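Hypothetical protein (Bacillus cereus, PDB 1T06) probably takes part in the repair of alkylated DNA, as a member of the AlkD-like family of helical-repeat proteins. Local coordinates at residues L123-G128 with E165-A170. Numbering follows the deposited sequence.
Sequences LKMSAG and ERTKSA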
ATOM      1  N   LEU A 123      12.882 -14.746 -14.988  1.00 25.82           N
ATOM      2  CA  LEU A 123      11.689 -13.920 -15.110  1.00 26.77           C
ATOM      3  C   LEU A 123      10.395 -14.716 -15.024  1.00 26.42           C
ATOM      4  O   LEU A 123       9.420 -14.251 -14.435  1.00 27.36           O
ATOM      5  CB  LEU A 123      11.736 -13.098 -16.403  1.00 27.70           C
ATOM      6  CG  LEU A 123      12.717 -11.916 -16.396  1.00 28.85           C
ATOM      7  CD1 LEU A 123      12.347 -10.955 -15.285  1.00 29.41           C
ATOM      8  CD2 LEU A 123      14.139 -12.414 -16.188  1.00 31.77           C
ATOM      9  N   LYS A 124      10.370 -15.911 -15.604  1.00 26.02           N
ATOM     10  CA  LYS A 124       9.165 -16.729 -15.520  1.00 24.49           C
ATOM     11  C   LYS A 124       8.905 -17.066 -14.063  1.00 23.90           C
ATOM     12  O   LYS A 124       7.768 -16.972 -13.597  1.00 21.80           O
ATOM     13  CB  LYS A 124       9.313 -18.032 -16.308  1.00 27.29           C
ATOM     14  CG  LYS A 124       8.953 -17.950 -17.778  1.00 29.51           C
ATOM     15  CD  LYS A 124       8.961 -19.348 -18.380  1.00 33.45           C
ATOM     16  CE  LYS A 124       8.733 -19.310 -19.876  1.00 37.12           C
ATOM     17  NZ  LYS A 124       8.748 -20.684 -20.460  1.00 40.29           N
ATOM     18  N   MET A 125       9.962 -17.467 -13.348  1.00 22.55           N
ATOM     19  CA  MET A 125       9.834 -17.821 -11.935  1.00 22.63           C
ATOM     20  C   MET A 125       9.389 -16.598 -11.127  1.00 23.43           C
ATOM     21  O   MET A 125       8.536 -16.702 -10.237  1.00 24.43           O
ATOM     22  CB  MET A 125      11.160 -18.384 -11.389  1.00 19.20           C
ATOM     23  CG  MET A 125      11.539 -19.755 -11.973  1.00 17.11           C
ATOM     24  SD  MET A 125      12.901 -20.644 -11.122  1.00 12.42           S
ATOM     25  CE  MET A 125      14.218 -19.542 -11.448  1.00 12.38           C
ATOM     26  N   SER A 126       9.950 -15.440 -11.458  1.00 22.54           N
ATOM     27  CA  SER A 126       9.607 -14.195 -10.777  1.00 21.73           C
ATOM     28  C   SER A 126       8.120 -13.883 -10.968  1.00 22.92           C
ATOM     29  O   SER A 126       7.425 -13.489 -10.024  1.00 22.45           O
ATOM     30  CB  SER A 126      10.459 -13.047 -11.329  1.00 21.11           C
ATOM     31  OG  SER A 126      10.214 -11.832 -10.642  1.00 20.92           O
ATOM     32  N   ALA A 127       7.633 -14.069 -12.190  1.00 21.71           N
ATOM     33  CA  ALA A 127       6.231 -13.814 -12.485  1.00 22.38           C
ATOM     34  C   ALA A 127       5.348 -14.783 -11.707  1.00 22.06           C
ATOM     35  O   ALA A 127       4.266 -14.413 -11.249  1.00 21.57           O
ATOM     36  CB  ALA A 127       5.983 -13.963 -13.968  1.00 23.22           C
ATOM     37  N   GLY A 128       5.830 -16.020 -11.562  1.00 23.05           N
ATOM     38  CA  GLY A 128       5.101 -17.061 -10.847  1.00 21.72           C
ATOM     39  C   GLY A 128       4.927 -16.768  -9.367  1.00 22.00           C
ATOM     40  O   GLY A 128       3.817 -16.864  -8.827  1.00 21.17           O
ATOM     41  N   GLU A 165      18.554 -13.236  -9.426  1.00 22.83           N
ATOM     42  CA  GLU A 165      18.235 -11.950  -8.811  1.00 23.52           C
ATOM     43  C   GLU A 165      16.765 -11.568  -8.773  1.00 23.16           C
ATOM     44  O   GLU A 165      16.203 -11.363  -7.703  1.00 24.01           O
ATOM     45  CB  GLU A 165      19.028 -10.821  -9.476  1.00 24.27           C
ATOM     46  CG  GLU A 165      20.534 -10.992  -9.399  1.00 24.62           C
ATOM     47  CD  GLU A 165      21.013 -11.380  -8.005  1.00 26.59           C
ATOM     48  OE1 GLU A 165      20.705 -10.649  -7.031  1.00 25.52           O
ATOM     49  OE2 GLU A 165      21.701 -12.424  -7.891  1.00 26.23           O
ATOM     50  N   ARG A 166      16.138 -11.464  -9.931  1.00 23.02           N
ATOM     51  CA  ARG A 166      14.742 -11.080  -9.961  1.00 23.26           C
ATOM     52  C   ARG A 166      13.823 -12.035  -9.233  1.00 23.75           C
ATOM     53  O   ARG A 166      12.824 -11.623  -8.650  1.00 24.62           O
ATOM     54  CB  ARG A 166      14.298 -10.884 -11.404  1.00 24.35           C
ATOM     55  CG  ARG A 166      14.624  -9.497 -11.854  1.00 23.31           C
ATOM     56  CD  ARG A 166      13.903  -8.595 -10.893  1.00 26.49           C
ATOM     57  NE  ARG A 166      14.648  -7.415 -10.509  1.00 27.30           N
ATOM     58  CZ  ARG A 166      14.235  -6.570  -9.575  1.00 26.61           C
ATOM     59  NH1 ARG A 166      13.090  -6.791  -8.936  1.00 24.28           N
ATOM     60  NH2 ARG A 166      14.955  -5.501  -9.288  1.00 28.23           N
ATOM     61  N   THR A 167      14.173 -13.314  -9.242  1.00 24.53           N
ATOM     62  CA  THR A 167      13.368 -14.319  -8.565  1.00 23.99           C
ATOM     63  C   THR A 167      13.416 -14.126  -7.047  1.00 24.00           C
ATOM     64  O   THR A 167      12.410 -14.314  -6.361  1.00 24.09           O
ATOM     65  CB  THR A 167      13.847 -15.722  -8.922  1.00 24.69           C
ATOM     66  OG1 THR A 167      13.889 -15.849 -10.349  1.00 25.65           O
ATOM     67  CG2 THR A 167      12.895 -16.767  -8.353  1.00 24.08           C
ATOM     68  N   LYS A 168      14.580 -13.749  -6.523  1.00 22.12           N
ATOM     69  CA  LYS A 168      14.709 -13.508  -5.089  1.00 21.56           C
ATOM     70  C   LYS A 168      13.710 -12.431  -4.658  1.00 19.80           C
ATOM     71  O   LYS A 168      13.050 -12.562  -3.631  1.00 18.43           O
ATOM     72  CB  LYS A 168      16.139 -13.065  -4.742  1.00 22.26           C
ATOM     73  CG  LYS A 168      17.159 -14.176  -4.901  1.00 24.23           C
ATOM     74  CD  LYS A 168      18.540 -13.785  -4.396  1.00 26.39           C
ATOM     75  CE  LYS A 168      19.216 -12.786  -5.309  1.00 27.58           C
ATOM     76  NZ  LYS A 168      20.604 -12.459  -4.842  1.00 29.36           N
ATOM     77  N   SER A 169      13.608 -11.370  -5.452  1.00 19.63           N
ATOM     78  CA  SER A 169      12.684 -10.286  -5.151  1.00 20.79           C
ATOM     79  C   SER A 169      11.248 -10.787  -5.042  1.00 21.30           C
ATOM     80  O   SER A 169      10.549 -10.476  -4.080  1.00 22.51           O
ATOM     81  CB  SER A 169      12.747  -9.205  -6.226  1.00 22.21           C
ATOM     82  OG  SER A 169      11.759  -8.210  -5.983  1.00 21.09           O
ATOM     83  N   ALA A 170      10.810 -11.556  -6.036  1.00 20.34           N
ATOM     84  CA  ALA A 170       9.454 -12.087  -6.045  1.00 19.80           C
ATOM     85  C   ALA A 170       9.243 -13.004  -4.847  1.00 19.74           C
ATOM     86  O   ALA A 170       8.210 -12.927  -4.184  1.00 19.37           O
ATOM     87  CB  ALA A 170       9.198 -12.840  -7.340  1.00 20.25           C
TER
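R166 meets L123 with its aliphatic root, CB lying 4.3 Å from L123 CD1, while the flat guanidinium is carried on past the interface to a cation-pi contact with Y92. The other flat group, the E165 carboxylate, serves its own helix, in a 2.8 Å salt bridge from K168 NZ to E165 OE1. The helices come closest at S126 and T167, whose CA atoms are 4.4 Å apart, and these two residues with A170 are the buried part of the contact. S126 OG, placed by a chi1 of -177°, lies 3.3 Å from R166 O and 3.6 Å from A170 CB, but its hydrogen bond goes to D96 OD1. A170 CB rests 3.3 Å from S126 O, the oxygen that takes a hydrogen bond from S130 OG. On the other flank, T167 CG2 packs at 3.9 Å on M125 CB; a bend at chi3 (-65°) brings M125 CE equally close to T167 OG1, which is hydrogen-bonded to E122 O. The axes of 123-128 and 165-170 run parallel to within 6°, 7.9 Å apart at closest, consistent with the helical-repeat fold of AlkD-like proteins. Helix 79-87 touches the first helix through K124 and A127, and strand 198-203 lies against R166, K168 and S169 of the second.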